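Side-chain contacts in aspartate--tRNA(Asp/Asn) ligase (Thermus thermophilus, PDB 1N9W), which charges both tRNA(Asp) and tRNA(Asn) with L-aspartate, activating the amino acid with ATP to Asp-AMP before passing it to the acceptor end: residues 232-237 / 311-316; 336-339 / 344-347. One frame throughout, in Å; residues are numbered along the deposited sequence.

Contact 1. Residues 232-237 / 311-316; sequences RLEEAL and WLFVTR
Phe313 pushes the far end of its ring between the carboxylates of Glu234 and Glu235, neighbours on helix 227-248. Its CB bond points from strand 311-315 toward the helix. CB, CG and CD1 carry the ring forward, and the closest approaches are made by the outer carbons. On one flank CE1 lies 3.8 Å from OE1 of Glu234, and CZ at the tip is 3.9 Å from that same oxygen, which sits in the ring plane, at the edge. On the other flank CE2 meets Glu235, with OE2 at 3.8 Å near the ring plane and CG a little farther, 4.1 Å away. The two acids arrive differently. In Glu234, with CG opposite the backbone N (chi1 170°), the extended chain carries the carboxylate from the helix to the ring edge, turned 63° from the ring. Glu235 leaves the helix with CG beside the backbone N and brings its carboxylate closer to the ring's tilt, 35° off.

Each acid has firmer partners outside the two segments: Glu234 OE2 bonds to Thr347 OG1, while Glu235 uses OE1 for the backbone N of Asp266 and OE2 for a salt bridge to Arg269. Phe337 meets the Phe313 ring with its plane roughly perpendicular. The contact thus packs a helix against the mainly antiparallel sheet of the class II synthetase catalytic domain, entirely in the interior.

No hydrogen bond or ion pair crosses here. Glu234 OE1 is buried without a hydrogen-bonding partner in the model, and the weakly positive C-H edges of Phe313 and neighbouring Phe337 together probably offer it modest electrostatic compensation, whereas the oxygens of Glu235 are already satisfied by stronger donors.

Contact 2. Residues 336-339 / 344-347; sequences SFDL and LEIT
Leu339 and Thr347 form an antiparallel hydrogen-bonded pair across the hairpin, with Leu339 N giving its hydrogen to Thr347 O at 3.0 Å. The donor stands 45° out of the carbonyl plane. Thr347 O also receives a CA-H...O contact from Asp338. In return, Leu339 O takes the N-H of Ile346, 3.0 Å from N to O and nearly in line with the carbonyl bond, and the CA-H of Glu345 leans on the same oxygen.

Opposite Leu339 the second strand fits in two residues, Ile346 and Thr347, the mark of a classic beta bulge, here in the hairpin of strands 336-341 and 344-351 of the class II catalytic sheet. Side chains pack tightly at the pair: Leu339 CB and Thr347 CB are 3.4 Å apart. Ile346 holds CG1 between its backbone N and carbonyl carbon (chi1 68°), bringing CD1 to 3.6 Å from Leu339 CD2. Cutting Leu339 back to an alanine here is likely to leave a gap beside Ile346 CD1 and to remove the part of the cover over Thr347 OG1 that CD2 supplies.

Thr347 OG1 is hydrogen-bonded to Glu234 OE2, and Asp338 OD1 is held by Arg322 and by Ser348, predicted to bind L-aspartate. Asp338 OD2 rests 3.8 Å from CG of Glu345, a predicted ATP-binding residue whose backbone O bonds to Arg396; the two like-charged carboxylates come near without touching, Asp338 OD2 to Glu345 OE1 being 4.5 Å.

In the fold
Both segments of 232-237 / 311-316 precede those of 336-339 / 344-347 in the sequence, and the centres of the two contacts are about 8 Å apart. They share one sheet, where strand 311-315 runs antiparallel beside 336-341, which in turn pairs with 344-351; Val314 N to Asp338 O, 2.9 Å, is a backbone bond joining them. Helix 227-248 lies over this part of the sheet, and Glu234 reaches both contacts, its OE2 3.4 Å from Leu339 CD2. Contact 1 lies close to the probable active site, the side chain of Glu234 being about 8 Å from that of Ser348 and about 9 Å from that of Glu345, and is linked to it through the hairpin.

Contact 1. Residues 232-237 / 311-316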
loop_
_atom_site.group_PDB
_atom_site.type_symbol
_atom_site.label_atom_id
_atom_site.label_comp_id
_atom_site.label_asym_id
_atom_site.label_seq_id
_atom_site.Cartn_x
_atom_site.Cartn_y
_atom_site.Cartn_z
ATOM N N ARG B 232 12.732 18.759 4.775
ATOM C CA ARG B 232 13.559 17.964 5.673
ATOM C C ARG B 232 12.952 16.565 5.843
ATOM O O ARG B 232 13.678 15.577 5.947
ATOM C CB ARG B 232 13.688 18.660 7.033
ATOM C CG ARG B 232 14.751 19.761 7.061
ATOM C CD ARG B 232 14.289 20.966 7.865
ATOM N NE ARG B 232 13.732 20.577 9.159
ATOM C CZ ARG B 232 12.995 21.380 9.921
ATOM N NH1 ARG B 232 12.729 22.618 9.514
ATOM N NH2 ARG B 232 12.517 20.943 11.080
ATOM N N LEU B 233 11.625 16.486 5.859
ATOM C CA LEU B 233 10.945 15.209 5.998
ATOM C C LEU B 233 11.201 14.334 4.771
ATOM O O LEU B 233 11.585 13.174 4.894
ATOM C CB LEU B 233 9.437 15.409 6.158
ATOM C CG LEU B 233 8.585 14.126 6.003
ATOM C CD1 LEU B 233 8.777 13.243 7.217
ATOM C CD2 LEU B 233 7.113 14.489 5.843
ATOM N N GLU B 234 10.987 14.901 3.589
ATOM C CA GLU B 234 11.192 14.162 2.356
ATOM C C GLU B 234 12.607 13.617 2.211
ATOM O O GLU B 234 12.807 12.526 1.661
ATOM C CB GLU B 234 10.832 15.018 1.147
ATOM C CG GLU B 234 11.251 14.382 -0.154
ATOM C CD GLU B 234 10.509 14.931 -1.360
ATOM O OE1 GLU B 234 10.161 16.132 -1.360
ATOM O OE2 GLU B 234 10.295 14.150 -2.310
ATOM N N GLU B 235 13.587 14.369 2.699
ATOM C CA GLU B 235 14.990 13.954 2.631
ATOM C C GLU B 235 15.209 12.685 3.432
ATOM O O GLU B 235 15.840 11.739 2.961
ATOM C CB GLU B 235 15.908 15.057 3.180
ATOM C CG GLU B 235 16.327 16.095 2.144
ATOM C CD GLU B 235 17.233 17.189 2.734
ATOM O OE1 GLU B 235 18.185 16.857 3.475
ATOM O OE2 GLU B 235 16.998 18.371 2.436
ATOM N N ALA B 236 14.690 12.677 4.654
ATOM C CA ALA B 236 14.830 11.521 5.532
ATOM C C ALA B 236 14.026 10.356 4.950
ATOM O O ALA B 236 14.477 9.212 4.978
ATOM C CB ALA B 236 14.337 11.874 6.937
ATOM N N LEU B 237 12.843 10.668 4.422
ATOM C CA LEU B 237 11.965 9.680 3.809
ATOM C C LEU B 237 12.699 8.978 2.666
ATOM O O LEU B 237 12.743 7.750 2.606
ATOM C CB LEU B 237 10.702 10.361 3.271
ATOM C CG LEU B 237 9.711 9.535 2.438
ATOM C CD1 LEU B 237 9.084 8.454 3.300
ATOM C CD2 LEU B 237 8.636 10.460 1.870
ATOM N N TRP B 311 20.383 15.427 -6.584
ATOM C CA TRP B 311 19.127 16.056 -6.189
ATOM C C TRP B 311 19.201 17.581 -6.136
ATOM O O TRP B 311 20.254 18.157 -5.855
ATOM C CB TRP B 311 18.705 15.539 -4.814
ATOM C CG TRP B 311 19.007 14.089 -4.594
ATOM C CD1 TRP B 311 20.220 13.541 -4.296
ATOM C CD2 TRP B 311 18.079 12.998 -4.660
ATOM N NE1 TRP B 311 20.107 12.177 -4.172
ATOM C CE2 TRP B 311 18.807 11.820 -4.390
ATOM C CE3 TRP B 311 16.705 12.910 -4.923
ATOM C CZ2 TRP B 311 18.201 10.557 -4.372
ATOM C CZ3 TRP B 311 16.107 11.657 -4.904
ATOM C CH2 TRP B 311 16.857 10.496 -4.631
ATOM N N LEU B 312 18.067 18.224 -6.386
ATOM C CA LEU B 312 17.994 19.676 -6.362
ATOM C C LEU B 312 16.604 20.201 -6.016
ATOM O O LEU B 312 15.635 19.931 -6.723
ATOM C CB LEU B 312 18.417 20.247 -7.720
ATOM C CG LEU B 312 18.250 21.757 -7.917
ATOM C CD1 LEU B 312 19.178 22.521 -6.978
ATOM C CD2 LEU B 312 18.548 22.109 -9.369
ATOM N N PHE B 313 16.509 20.950 -4.924
ATOM C CA PHE B 313 15.240 21.523 -4.510
ATOM C C PHE B 313 15.053 22.902 -5.132
ATOM O O PHE B 313 15.907 23.777 -4.991
ATOM C CB PHE B 313 15.179 21.649 -2.983
ATOM C CG PHE B 313 14.579 20.454 -2.287
ATOM C CD1 PHE B 313 13.299 20.009 -2.615
ATOM C CD2 PHE B 313 15.277 19.803 -1.270
ATOM C CE1 PHE B 313 12.722 18.934 -1.943
ATOM C CE2 PHE B 313 14.711 18.727 -0.591
ATOM C CZ PHE B 313 13.430 18.292 -0.926
ATOM N N VAL B 314 13.939 23.083 -5.837
ATOM C CA VAL B 314 13.613 24.365 -6.457
ATOM C C VAL B 314 12.525 24.977 -5.577
ATOM O O VAL B 314 11.385 24.516 -5.574
ATOM C CB VAL B 314 13.065 24.188 -7.891
ATOM C CG1 VAL B 314 12.804 25.545 -8.522
ATOM C CG2 VAL B 314 14.058 23.408 -8.731
ATOM N N THR B 315 12.889 26.021 -4.837
ATOM C CA THR B 315 11.970 26.678 -3.915
ATOM C C THR B 315 11.401 28.012 -4.382
ATOM O O THR B 315 11.860 28.591 -5.362
ATOM C CB THR B 315 12.649 26.925 -2.567
ATOM O OG1 THR B 315 13.794 27.757 -2.772
ATOM C CG2 THR B 315 13.093 25.609 -1.939
ATOM N N ARG B 316 10.400 28.489 -3.643
ATOM C CA ARG B 316 9.720 29.760 -3.904
ATOM C C ARG B 316 9.270 29.969 -5.345
ATOM O O ARG B 316 9.946 30.637 -6.124
ATOM C CB ARG B 316 10.613 30.933 -3.481
ATOM C CG ARG B 316 10.885 31.021 -1.984
ATOM C CD ARG B 316 9.614 31.268 -1.182
ATOM N NE ARG B 316 9.881 31.369 0.249
ATOM C CZ ARG B 316 10.619 32.326 0.807
ATOM N NH1 ARG B 316 11.164 33.273 0.054
ATOM N NH2 ARG B 316 10.816 32.333 2.120
#

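Contact 2. Residues 336-339 / 344-347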
loop_
_atom_site.group_PDB
_atom_site.type_symbol
_atom_site.label_atom_id
_atom_site.label_comp_id
_atom_site.label_asym_id
_atom_site.label_seq_id
_atom_site.Cartn_x
_atom_site.Cartn_y
_atom_site.Cartn_z
ATOM N N SER B 336 6.130 26.825 -1.706
ATOM C CA SER B 336 6.085 25.589 -2.467
ATOM C C SER B 336 7.492 25.186 -2.899
ATOM O O SER B 336 8.425 25.989 -2.828
ATOM C CB SER B 336 5.198 25.771 -3.701
ATOM O OG SER B 336 5.685 26.822 -4.516
ATOM N N PHE B 337 7.636 23.937 -3.340
ATOM C CA PHE B 337 8.924 23.419 -3.788
ATOM C C PHE B 337 8.757 22.198 -4.698
ATOM O O PHE B 337 7.745 21.500 -4.643
ATOM C CB PHE B 337 9.803 23.053 -2.578
ATOM C CG PHE B 337 9.259 21.921 -1.737
ATOM C CD1 PHE B 337 9.393 20.597 -2.149
ATOM C CD2 PHE B 337 8.587 22.184 -0.547
ATOM C CE1 PHE B 337 8.866 19.550 -1.389
ATOM C CE2 PHE B 337 8.056 21.144 0.220
ATOM C CZ PHE B 337 8.196 19.828 -0.205
ATOM N N ASP B 338 9.760 21.962 -5.537
ATOM C CA ASP B 338 9.778 20.837 -6.458
ATOM C C ASP B 338 11.112 20.155 -6.284
ATOM O O ASP B 338 12.129 20.825 -6.129
ATOM C CB ASP B 338 9.648 21.322 -7.901
ATOM C CG ASP B 338 8.218 21.372 -8.372
ATOM O OD1 ASP B 338 7.311 21.408 -7.518
ATOM O OD2 ASP B 338 7.999 21.380 -9.605
ATOM N N LEU B 339 11.116 18.825 -6.293
ATOM C CA LEU B 339 12.372 18.101 -6.144
ATOM C C LEU B 339 12.812 17.577 -7.503
ATOM O O LEU B 339 12.041 16.923 -8.205
ATOM C CB LEU B 339 12.218 16.934 -5.166
ATOM C CG LEU B 339 13.423 15.993 -5.071
ATOM C CD1 LEU B 339 14.663 16.773 -4.649
ATOM C CD2 LEU B 339 13.126 14.878 -4.081
ATOM N N LEU B 344 14.955 15.124 -13.499
ATOM C CA LEU B 344 13.518 14.909 -13.595
ATOM C C LEU B 344 12.795 15.314 -12.314
ATOM O O LEU B 344 13.294 15.102 -11.207
ATOM C CB LEU B 344 13.234 13.441 -13.911
ATOM C CG LEU B 344 11.784 13.077 -14.220
ATOM C CD1 LEU B 344 11.306 13.874 -15.433
ATOM C CD2 LEU B 344 11.679 11.582 -14.479
ATOM N N GLU B 345 11.621 15.912 -12.471
ATOM C CA GLU B 345 10.833 16.324 -11.322
ATOM C C GLU B 345 10.136 15.091 -10.751
ATOM O O GLU B 345 9.276 14.499 -11.399
ATOM C CB GLU B 345 9.798 17.380 -11.737
ATOM C CG GLU B 345 8.852 17.797 -10.619
ATOM C CD GLU B 345 7.474 17.165 -10.748
ATOM O OE1 GLU B 345 6.712 17.581 -11.650
ATOM O OE2 GLU B 345 7.155 16.247 -9.957
ATOM N N ILE B 346 10.529 14.698 -9.544
ATOM C CA ILE B 346 9.942 13.526 -8.903
ATOM C C ILE B 346 9.091 13.925 -7.707
ATOM O O ILE B 346 8.530 13.068 -7.027
ATOM C CB ILE B 346 11.018 12.550 -8.402
ATOM C CG1 ILE B 346 11.798 13.183 -7.248
ATOM C CG2 ILE B 346 11.939 12.161 -9.550
ATOM C CD1 ILE B 346 12.676 12.217 -6.486
ATOM N N THR B 347 9.001 15.224 -7.443
ATOM C CA THR B 347 8.217 15.700 -6.313
ATOM C C THR B 347 7.714 17.114 -6.504
ATOM O O THR B 347 8.384 17.958 -7.098
ATOM C CB THR B 347 9.035 15.663 -5.006
ATOM O OG1 THR B 347 9.465 14.321 -4.750
ATOM C CG2 THR B 347 8.190 16.154 -3.831
#